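Local coordinates for protein glucose-6-phosphate isomerase (Plasmodium falciparum, PDB 3QKI) that probably catalyses the reversible conversion of alpha-D-glucose 6-phosphate into beta-D-fructose 6-phosphate, the second step of glycolysis, at residues A37-K45 and S69-T77. Numbering follows the deposited sequence.
Sequences AEEKTKDLK and SRQRYSEKT
Glu39 of helix 27-39 sets its carboxylate against the start of helix 75-87, while Arg72 reaches the other way into the loop that follows Glu39. The Glu39 chain folds at its middle (chi2 -65°), which brings OE1 to Thr77 OG1, a hydroxyl donor 2.7 Å away arriving from the opposite direction on the anti lone pair. Ser74 N meets Glu39 OE1 at 3.0 Å from above the carboxylate plane, and a weak bond from Ser74 OG adds a third donor. OE2 is held by Tyr47 OH, so both oxygens of this buried acid are engaged. A carboxylate suits the place because it accepts several bonds and its charge probably interacts favourably with the positive end of the helix dipole.

Arg72, extended except for a bend at chi3 (72°), turns an edge of its guanidinium to Lys42 O, with Arg72 NH2 donating nearly straight at 2.9 Å; Lys40 O is met obliquely and weakly. Two waters in the guanidinium plane, one on NH1 and one on NE, bridge to Lys40 O and Lys42 O. Arginine suits because its several coplanar N-H groups serve carbonyls and waters together. Leu44 is buried between the backbone of 70-72 and Ala480 of helix 464-481, with Leu44 CD2 4.1 Å from Arg72 CG, a place for a branched apolar side chain.

Tyr366 of helix 356-371 packs on Glu39 and Thr77. Ser74 is the N-cap, its OG accepting from Thr77 N at 3.1 Å; Glu39 thus clasps a serine-capped helix N-terminus, and Arg72 a type I beta turn.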
loop_
_atom_site.group_PDB
_atom_site.type_symbol
_atom_site.label_atom_id
_atom_site.label_comp_id
_atom_site.label_asym_id
_atom_site.label_seq_id
_atom_site.Cartn_x
_atom_site.Cartn_y
_atom_site.Cartn_z
ATOM N N ALA A 37 -16.442 -27.023 -9.494
ATOM C CA ALA A 37 -17.679 -27.249 -8.733
ATOM C C ALA A 37 -17.499 -28.438 -7.770
ATOM O O ALA A 37 -17.960 -28.367 -6.636
ATOM C CB ALA A 37 -18.860 -27.491 -9.676
ATOM N N GLU A 38 -16.781 -29.491 -8.185
ATOM C CA GLU A 38 -16.459 -30.602 -7.281
ATOM C C GLU A 38 -15.358 -30.203 -6.267
ATOM O O GLU A 38 -15.437 -30.591 -5.101
ATOM C CB GLU A 38 -16.036 -31.838 -8.056
ATOM C CG GLU A 38 -16.027 -33.093 -7.190
ATOM C CD GLU A 38 -16.143 -34.355 -8.024
ATOM O OE1 GLU A 38 -15.133 -35.086 -8.108
ATOM O OE2 GLU A 38 -17.218 -34.590 -8.631
ATOM N N GLU A 39 -14.350 -29.398 -6.707
ATOM C CA GLU A 39 -13.275 -28.915 -5.836
ATOM C C GLU A 39 -13.817 -28.108 -4.653
ATOM O O GLU A 39 -13.265 -28.186 -3.548
ATOM C CB GLU A 39 -12.229 -28.102 -6.635
ATOM C CG GLU A 39 -11.384 -28.957 -7.582
ATOM C CD GLU A 39 -10.464 -30.002 -6.974
ATOM O OE1 GLU A 39 -9.802 -30.726 -7.753
ATOM O OE2 GLU A 39 -10.384 -30.090 -5.726
ATOM N N LYS A 40 -14.937 -27.405 -4.864
ATOM C CA LYS A 40 -15.605 -26.595 -3.837
ATOM C C LYS A 40 -16.142 -27.441 -2.669
ATOM O O LYS A 40 -16.335 -26.905 -1.575
ATOM C CB LYS A 40 -16.720 -25.743 -4.458
ATOM C CG LYS A 40 -16.154 -24.613 -5.289
ATOM C CD LYS A 40 -17.186 -23.663 -5.849
ATOM C CE LYS A 40 -16.593 -22.913 -7.024
ATOM N NZ LYS A 40 -17.442 -21.761 -7.429
ATOM N N THR A 41 -16.347 -28.752 -2.889
ATOM C CA THR A 41 -16.860 -29.695 -1.878
ATOM C C THR A 41 -15.716 -30.403 -1.147
ATOM O O THR A 41 -15.977 -31.237 -0.301
ATOM C CB THR A 41 -17.821 -30.728 -2.514
ATOM O OG1 THR A 41 -17.074 -31.680 -3.275
ATOM C CG2 THR A 41 -18.904 -30.088 -3.366
ATOM N N LYS A 42 -14.459 -30.086 -1.486
ATOM C CA LYS A 42 -13.272 -30.715 -0.909
ATOM C C LYS A 42 -12.505 -29.782 0.007
ATOM O O LYS A 42 -12.422 -28.573 -0.251
ATOM C CB LYS A 42 -12.384 -31.296 -2.013
ATOM C CG LYS A 42 -13.093 -32.406 -2.817
ATOM C CD LYS A 42 -12.194 -33.171 -3.790
ATOM C CE LYS A 42 -11.191 -34.109 -3.136
ATOM N NZ LYS A 42 -11.829 -35.143 -2.273
ATOM N N ASP A 43 -11.959 -30.341 1.104
ATOM C CA ASP A 43 -11.233 -29.546 2.087
ATOM C C ASP A 43 -9.738 -29.608 1.911
ATOM O O ASP A 43 -9.183 -30.708 1.749
ATOM C CB ASP A 43 -11.614 -29.950 3.528
ATOM C CG ASP A 43 -13.053 -29.662 3.907
ATOM O OD1 ASP A 43 -13.627 -28.665 3.383
ATOM O OD2 ASP A 43 -13.608 -30.411 4.748
ATOM N N LEU A 44 -9.073 -28.422 2.009
ATOM C CA LEU A 44 -7.616 -28.334 1.936
ATOM C C LEU A 44 -6.959 -29.166 3.019
ATOM O O LEU A 44 -5.939 -29.802 2.740
ATOM C CB LEU A 44 -7.121 -26.871 2.008
ATOM C CG LEU A 44 -7.348 -25.999 0.768
ATOM C CD1 LEU A 44 -6.835 -24.585 0.988
ATOM C CD2 LEU A 44 -6.686 -26.614 -0.465
ATOM N N LYS A 45 -7.558 -29.208 4.247
ATOM C CA LYS A 45 -7.020 -30.024 5.346
ATOM C C LYS A 45 -6.843 -31.497 4.960
ATOM O O LYS A 45 -5.858 -32.117 5.352
ATOM C CB LYS A 45 -7.812 -29.863 6.664
ATOM C CG LYS A 45 -9.266 -30.321 6.634
ATOM C CD LYS A 45 -9.969 -29.973 7.947
ATOM C CE LYS A 45 -11.455 -29.857 7.746
ATOM N NZ LYS A 45 -12.105 -29.261 8.929
ATOM N N SER A 69 0.498 -26.242 -2.780
ATOM C CA SER A 69 -0.377 -27.249 -2.172
ATOM C C SER A 69 -1.611 -26.718 -1.452
ATOM O O SER A 69 -2.590 -27.459 -1.310
ATOM C CB SER A 69 0.413 -28.207 -1.279
ATOM O OG SER A 69 0.945 -27.503 -0.173
ATOM N N ARG A 70 -1.591 -25.452 -1.002
ATOM C CA ARG A 70 -2.755 -24.884 -0.341
ATOM C C ARG A 70 -3.644 -24.173 -1.346
ATOM O O ARG A 70 -4.192 -23.123 -1.052
ATOM C CB ARG A 70 -2.374 -23.992 0.858
ATOM C CG ARG A 70 -1.625 -24.743 1.939
ATOM C CD ARG A 70 -0.901 -23.780 2.844
ATOM N NE ARG A 70 0.067 -24.470 3.670
ATOM C CZ ARG A 70 1.253 -24.901 3.254
ATOM N NH1 ARG A 70 1.636 -24.707 1.994
ATOM N NH2 ARG A 70 2.048 -25.561 4.082
ATOM N N GLN A 71 -3.778 -24.751 -2.539
ATOM C CA GLN A 71 -4.674 -24.282 -3.594
ATOM C C GLN A 71 -5.747 -25.344 -3.764
ATOM O O GLN A 71 -5.483 -26.539 -3.596
ATOM C CB GLN A 71 -3.925 -23.998 -4.923
ATOM C CG GLN A 71 -2.900 -22.868 -4.814
ATOM C CD GLN A 71 -3.505 -21.498 -4.595
ATOM O OE1 GLN A 71 -4.664 -21.223 -4.917
ATOM N NE2 GLN A 71 -2.718 -20.602 -4.075
ATOM N N ARG A 72 -6.953 -24.914 -4.084
ATOM C CA ARG A 72 -8.126 -25.785 -4.175
ATOM C C ARG A 72 -8.233 -26.645 -5.441
ATOM O O ARG A 72 -9.204 -26.577 -6.191
ATOM C CB ARG A 72 -9.417 -25.001 -3.851
ATOM C CG ARG A 72 -9.361 -24.287 -2.502
ATOM C CD ARG A 72 -10.725 -23.823 -2.058
ATOM N NE ARG A 72 -11.541 -24.965 -1.638
ATOM C CZ ARG A 72 -12.833 -24.907 -1.330
ATOM N NH1 ARG A 72 -13.487 -23.760 -1.396
ATOM N NH2 ARG A 72 -13.478 -26.002 -0.947
ATOM N N TYR A 73 -7.229 -27.479 -5.654
ATOM C CA TYR A 73 -7.200 -28.419 -6.760
ATOM C C TYR A 73 -6.475 -29.692 -6.422
ATOM O O TYR A 73 -5.494 -29.682 -5.673
ATOM C CB TYR A 73 -6.646 -27.810 -8.091
ATOM C CG TYR A 73 -5.412 -26.921 -8.014
ATOM C CD1 TYR A 73 -5.413 -25.645 -8.582
ATOM C CD2 TYR A 73 -4.201 -27.413 -7.528
ATOM C CE1 TYR A 73 -4.279 -24.842 -8.560
ATOM C CE2 TYR A 73 -3.063 -26.615 -7.486
ATOM C CZ TYR A 73 -3.103 -25.337 -8.024
ATOM O OH TYR A 73 -1.991 -24.546 -8.008
ATOM N N SER A 74 -6.933 -30.782 -7.026
ATOM C CA SER A 74 -6.268 -32.076 -6.964
ATOM C C SER A 74 -5.176 -32.015 -8.058
ATOM O O SER A 74 -5.166 -31.074 -8.870
ATOM C CB SER A 74 -7.261 -33.179 -7.299
ATOM O OG SER A 74 -7.664 -33.095 -8.657
ATOM N N GLU A 75 -4.286 -33.019 -8.123
ATOM C CA GLU A 75 -3.287 -33.070 -9.193
ATOM C C GLU A 75 -3.987 -33.188 -10.560
ATOM O O GLU A 75 -3.501 -32.642 -11.554
ATOM C CB GLU A 75 -2.325 -34.239 -9.007
ATOM C CG GLU A 75 -1.457 -34.114 -7.786
ATOM C CD GLU A 75 -1.010 -35.451 -7.228
ATOM O OE1 GLU A 75 -1.713 -36.007 -6.349
ATOM O OE2 GLU A 75 0.038 -35.952 -7.698
ATOM N N LYS A 76 -5.141 -33.866 -10.598
ATOM C CA LYS A 76 -5.964 -34.037 -11.803
ATOM C C LYS A 76 -6.494 -32.695 -12.315
ATOM O O LYS A 76 -6.506 -32.462 -13.524
ATOM C CB LYS A 76 -7.150 -34.958 -11.497
ATOM C CG LYS A 76 -7.376 -36.028 -12.535
ATOM C CD LYS A 76 -6.616 -37.288 -12.127
ATOM C CE LYS A 76 -7.448 -38.530 -12.295
ATOM N NZ LYS A 76 -6.933 -39.659 -11.477
ATOM N N THR A 77 -6.960 -31.820 -11.394
ATOM C CA THR A 77 -7.466 -30.487 -11.778
ATOM C C THR A 77 -6.315 -29.587 -12.262
ATOM O O THR A 77 -6.488 -28.829 -13.216
ATOM C CB THR A 77 -8.345 -29.878 -10.693
ATOM O OG1 THR A 77 -9.422 -30.773 -10.431
ATOM C CG2 THR A 77 -8.921 -28.498 -11.092
HETATM O O HOH W 1 -16.013 -24.403 -0.037
HETATM O O HOH W 2 -10.257 -27.377 -1.118
#